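Local coordinates for fat acid-binding protein (Eubacterium ventriosum, PDB 3NYI), which probably binds long-chain fatty acids such as the stearic acid bound here, as a member of the DegV family, at residues A[4-10]-A[85-91]. Sequence-based numbering, arbitrary orientation.
Sequences MYKIVSD and FPVVCFT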
HETATM    1  N   MSE A   4      21.339 -13.952   2.051  1.00 54.29           N
HETATM    2  CA  MSE A   4      19.915 -13.982   2.373  1.00 51.84           C
HETATM    3  C   MSE A   4      19.505 -12.744   3.158  1.00 48.44           C
HETATM    4  O   MSE A   4      20.035 -12.468   4.235  1.00 47.00           O
HETATM    5  CB  MSE A   4      19.555 -15.238   3.171  1.00 55.46           C
HETATM    6  CG  MSE A   4      18.065 -15.389   3.461  1.00 55.30           C
HETATM    7 SE   MSE A   4      17.633 -16.944   4.572  0.55 75.62          SE
HETATM    8  CE  MSE A   4      15.701 -16.696   4.688  1.00111.82           C
ATOM      9  N   TYR A   5      18.549 -12.006   2.611  1.00 44.16           N
ATOM     10  CA  TYR A   5      18.050 -10.805   3.263  1.00 48.33           C
ATOM     11  C   TYR A   5      16.755 -11.084   3.994  1.00 48.62           C
ATOM     12  O   TYR A   5      15.947 -11.923   3.574  1.00 47.80           O
ATOM     13  CB  TYR A   5      17.851  -9.673   2.250  1.00 47.04           C
ATOM     14  CG  TYR A   5      19.142  -9.005   1.863  1.00 53.59           C
ATOM     15  CD1 TYR A   5      19.960  -9.547   0.875  1.00 58.31           C
ATOM     16  CD2 TYR A   5      19.564  -7.849   2.505  1.00 53.63           C
ATOM     17  CE1 TYR A   5      21.157  -8.944   0.531  1.00 63.58           C
ATOM     18  CE2 TYR A   5      20.757  -7.238   2.167  1.00 59.49           C
ATOM     19  CZ  TYR A   5      21.547  -7.788   1.181  1.00 66.59           C
ATOM     20  OH  TYR A   5      22.734  -7.178   0.850  1.00 76.20           O
ATOM     21  N   LYS A   6      16.565 -10.382   5.103  1.00 31.43           N
ATOM     22  CA  LYS A   6      15.288 -10.408   5.768  1.00 30.85           C
ATOM     23  C   LYS A   6      14.510  -9.157   5.357  1.00 37.68           C
ATOM     24  O   LYS A   6      14.851  -8.038   5.760  1.00 33.65           O
ATOM     25  CB  LYS A   6      15.473 -10.474   7.278  1.00 33.63           C
ATOM     26  CG  LYS A   6      15.942 -11.829   7.761  1.00 38.15           C
ATOM     27  CD  LYS A   6      14.866 -12.890   7.599  1.00 46.61           C
ATOM     28  CE  LYS A   6      15.344 -14.228   8.166  1.00 54.87           C
ATOM     29  NZ  LYS A   6      14.242 -15.213   8.335  1.00 52.57           N
ATOM     30  N   ILE A   7      13.493  -9.357   4.523  1.00 35.07           N
ATOM     31  CA  ILE A   7      12.637  -8.264   4.057  1.00 32.69           C
ATOM     32  C   ILE A   7      11.568  -7.939   5.106  1.00 34.28           C
ATOM     33  O   ILE A   7      10.888  -8.833   5.610  1.00 28.11           O
ATOM     34  CB  ILE A   7      12.005  -8.614   2.703  1.00 35.18           C
ATOM     35  CG1 ILE A   7      13.116  -8.820   1.667  1.00 32.46           C
ATOM     36  CG2 ILE A   7      11.022  -7.529   2.260  1.00 29.41           C
ATOM     37  CD1 ILE A   7      12.646  -9.354   0.327  1.00 37.58           C
ATOM     38  N   VAL A   8      11.452  -6.658   5.452  1.00 29.58           N
ATOM     39  CA  VAL A   8      10.464  -6.196   6.417  1.00 23.92           C
ATOM     40  C   VAL A   8       9.609  -5.086   5.782  1.00 26.94           C
ATOM     41  O   VAL A   8      10.090  -4.324   4.943  1.00 26.82           O
ATOM     42  CB  VAL A   8      11.154  -5.660   7.702  1.00 27.37           C
ATOM     43  CG1 VAL A   8      10.118  -5.248   8.774  1.00 25.86           C
ATOM     44  CG2 VAL A   8      12.142  -6.707   8.257  1.00 29.08           C
ATOM     45  N   SER A   9       8.335  -5.024   6.151  1.00 26.20           N
ATOM     46  CA  SER A   9       7.477  -3.911   5.728  1.00 22.08           C
ATOM     47  C   SER A   9       6.540  -3.562   6.861  1.00 21.42           C
ATOM     48  O   SER A   9       6.293  -4.403   7.734  1.00 23.78           O
ATOM     49  CB  SER A   9       6.661  -4.293   4.489  1.00 22.67           C
ATOM     50  OG  SER A   9       5.801  -3.226   4.080  1.00 25.02           O
ATOM     51  N   ASP A  10       6.036  -2.325   6.872  1.00 21.06           N
ATOM     52  CA  ASP A  10       4.955  -1.979   7.778  1.00 25.69           C
ATOM     53  C   ASP A  10       3.671  -2.546   7.195  1.00 28.03           C
ATOM     54  O   ASP A  10       3.626  -2.942   6.021  1.00 22.87           O
ATOM     55  CB  ASP A  10       4.882  -0.463   8.066  1.00 27.56           C
ATOM     56  CG  ASP A  10       4.533   0.375   6.832  1.00 25.88           C
ATOM     57  OD1 ASP A  10       3.899  -0.163   5.911  1.00 25.39           O
ATOM     58  OD2 ASP A  10       4.880   1.585   6.805  1.00 24.31           O
ATOM     59  N   PHE A  85      21.784 -11.494   9.925  1.00 51.91           N
ATOM     60  CA  PHE A  85      21.007 -11.203   8.718  1.00 45.65           C
ATOM     61  C   PHE A  85      21.033  -9.715   8.377  1.00 47.25           C
ATOM     62  O   PHE A  85      20.794  -8.871   9.248  1.00 47.89           O
ATOM     63  CB  PHE A  85      19.543 -11.602   8.906  1.00 38.74           C
ATOM     64  CG  PHE A  85      19.271 -13.070   8.763  1.00 40.08           C
ATOM     65  CD1 PHE A  85      19.317 -13.681   7.520  1.00 42.47           C
ATOM     66  CD2 PHE A  85      18.915 -13.828   9.867  1.00 41.03           C
ATOM     67  CE1 PHE A  85      19.043 -15.035   7.379  1.00 42.17           C
ATOM     68  CE2 PHE A  85      18.637 -15.179   9.735  1.00 43.19           C
ATOM     69  CZ  PHE A  85      18.703 -15.783   8.485  1.00 40.40           C
ATOM     70  N   PRO A  86      21.303  -9.388   7.100  1.00 43.21           N
ATOM     71  CA  PRO A  86      21.106  -8.018   6.623  1.00 34.85           C
ATOM     72  C   PRO A  86      19.599  -7.771   6.531  1.00 28.34           C
ATOM     73  O   PRO A  86      18.851  -8.701   6.250  1.00 36.25           O
ATOM     74  CB  PRO A  86      21.718  -8.034   5.211  1.00 42.35           C
ATOM     75  CG  PRO A  86      22.430  -9.328   5.089  1.00 50.36           C
ATOM     76  CD  PRO A  86      21.781 -10.280   6.033  1.00 49.46           C
ATOM     77  N   VAL A  87      19.161  -6.543   6.768  1.00 36.70           N
ATOM     78  CA  VAL A  87      17.732  -6.244   6.797  1.00 31.08           C
ATOM     79  C   VAL A  87      17.364  -5.191   5.762  1.00 29.97           C
ATOM     80  O   VAL A  87      18.060  -4.190   5.612  1.00 33.98           O
ATOM     81  CB  VAL A  87      17.310  -5.728   8.203  1.00 29.79           C
ATOM     82  CG1 VAL A  87      15.873  -5.210   8.166  1.00 37.65           C
ATOM     83  CG2 VAL A  87      17.468  -6.813   9.246  1.00 35.45           C
ATOM     84  N   VAL A  88      16.269  -5.413   5.042  1.00 29.25           N
ATOM     85  CA  VAL A  88      15.717  -4.376   4.185  1.00 23.40           C
ATOM     86  C   VAL A  88      14.276  -4.105   4.565  1.00 27.42           C
ATOM     87  O   VAL A  88      13.447  -5.007   4.557  1.00 31.51           O
ATOM     88  CB  VAL A  88      15.752  -4.779   2.688  1.00 31.76           C
ATOM     89  CG1 VAL A  88      15.332  -3.605   1.847  1.00 26.30           C
ATOM     90  CG2 VAL A  88      17.147  -5.234   2.301  1.00 37.26           C
ATOM     91  N   CYS A  89      13.973  -2.850   4.877  1.00 28.84           N
ATOM     92  CA  CYS A  89      12.673  -2.502   5.433  1.00 24.34           C
ATOM     93  C   CYS A  89      11.929  -1.457   4.594  1.00 24.69           C
ATOM     94  O   CYS A  89      12.440  -0.358   4.391  1.00 27.21           O
ATOM     95  CB  CYS A  89      12.870  -1.990   6.865  1.00 33.44           C
ATOM     96  SG  CYS A  89      11.354  -1.474   7.678  1.00 28.95           S
ATOM     97  N   PHE A  90      10.725  -1.801   4.123  1.00 22.23           N
ATOM     98  CA  PHE A  90       9.893  -0.878   3.332  1.00 23.90           C
ATOM     99  C   PHE A  90       8.784  -0.262   4.180  1.00 24.16           C
ATOM    100  O   PHE A  90       8.164  -0.937   4.996  1.00 23.48           O
ATOM    101  CB  PHE A  90       9.221  -1.613   2.171  1.00 22.69           C
ATOM    102  CG  PHE A  90      10.175  -2.161   1.169  1.00 22.89           C
ATOM    103  CD1 PHE A  90      10.445  -1.458   0.001  1.00 31.84           C
ATOM    104  CD2 PHE A  90      10.796  -3.387   1.378  1.00 21.24           C
ATOM    105  CE1 PHE A  90      11.327  -1.962  -0.940  1.00 29.27           C
ATOM    106  CE2 PHE A  90      11.677  -3.902   0.441  1.00 26.96           C
ATOM    107  CZ  PHE A  90      11.946  -3.188  -0.721  1.00 25.36           C
ATOM    108  N   THR A  91       8.514   1.020   3.968  1.00 18.65           N
ATOM    109  CA  THR A  91       7.438   1.669   4.698  1.00 17.83           C
ATOM    110  C   THR A  91       6.516   2.362   3.728  1.00 25.93           C
ATOM    111  O   THR A  91       6.871   2.608   2.566  1.00 22.84           O
ATOM    112  CB  THR A  91       7.954   2.741   5.688  1.00 21.32           C
ATOM    113  OG1 THR A  91       8.471   3.857   4.957  1.00 22.85           O
ATOM    114  CG2 THR A  91       9.052   2.184   6.561  1.00 24.94           C
TER
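Val8 lies across from Cys89 at the buried middle of this strand pair, its CG1 meeting the sulfur SG of Cys89, and its CG2 reaches diagonally to within 4.0 Å of CG1 of Val87. Behind that face runs helix 70-81. On the reverse face Ile7 brings CG2, the branch anti to its backbone N, to the rim of the Phe90 ring, CE2 lying 4.1 Å away, and helix 128-143 covers both. Strands 6-10 and 87-91 are thus parallel neighbours in a sheet with helices on both faces, the three-layer alpha/beta/alpha arrangement of the DegV N-terminal domain. Lys6 N, Val8 N and Asp10 N reach the carbonyls of Pro86, Val88 and Phe90, while Val88 N and Phe90 N return to Lys6 O and Val8 O; Val8 takes part in two bonds of 2.7 Å, N to Val88 O and O to Phe90 N. Where the strands begin, Pro86 sets CG over one face of the Tyr5 ring, 4.2 Å from its centroid, a CH-pi contact offset toward the rim. Lys6, bent at chi2 (-69°), folds back across the Phe85 ring, placing CE 3.7 Å from the ring centroid and NZ in cation-pi range, though NZ also forms a salt bridge with Asp24. At the other end OD2 of Asp10 stands 3.3 Å from CA of Thr91, held by Ser99 OG and Ile92 N; Gln131 NE2 and Ala12 N hold OD1. The Asp10 side chain lies about 8 Å from the stearic acid.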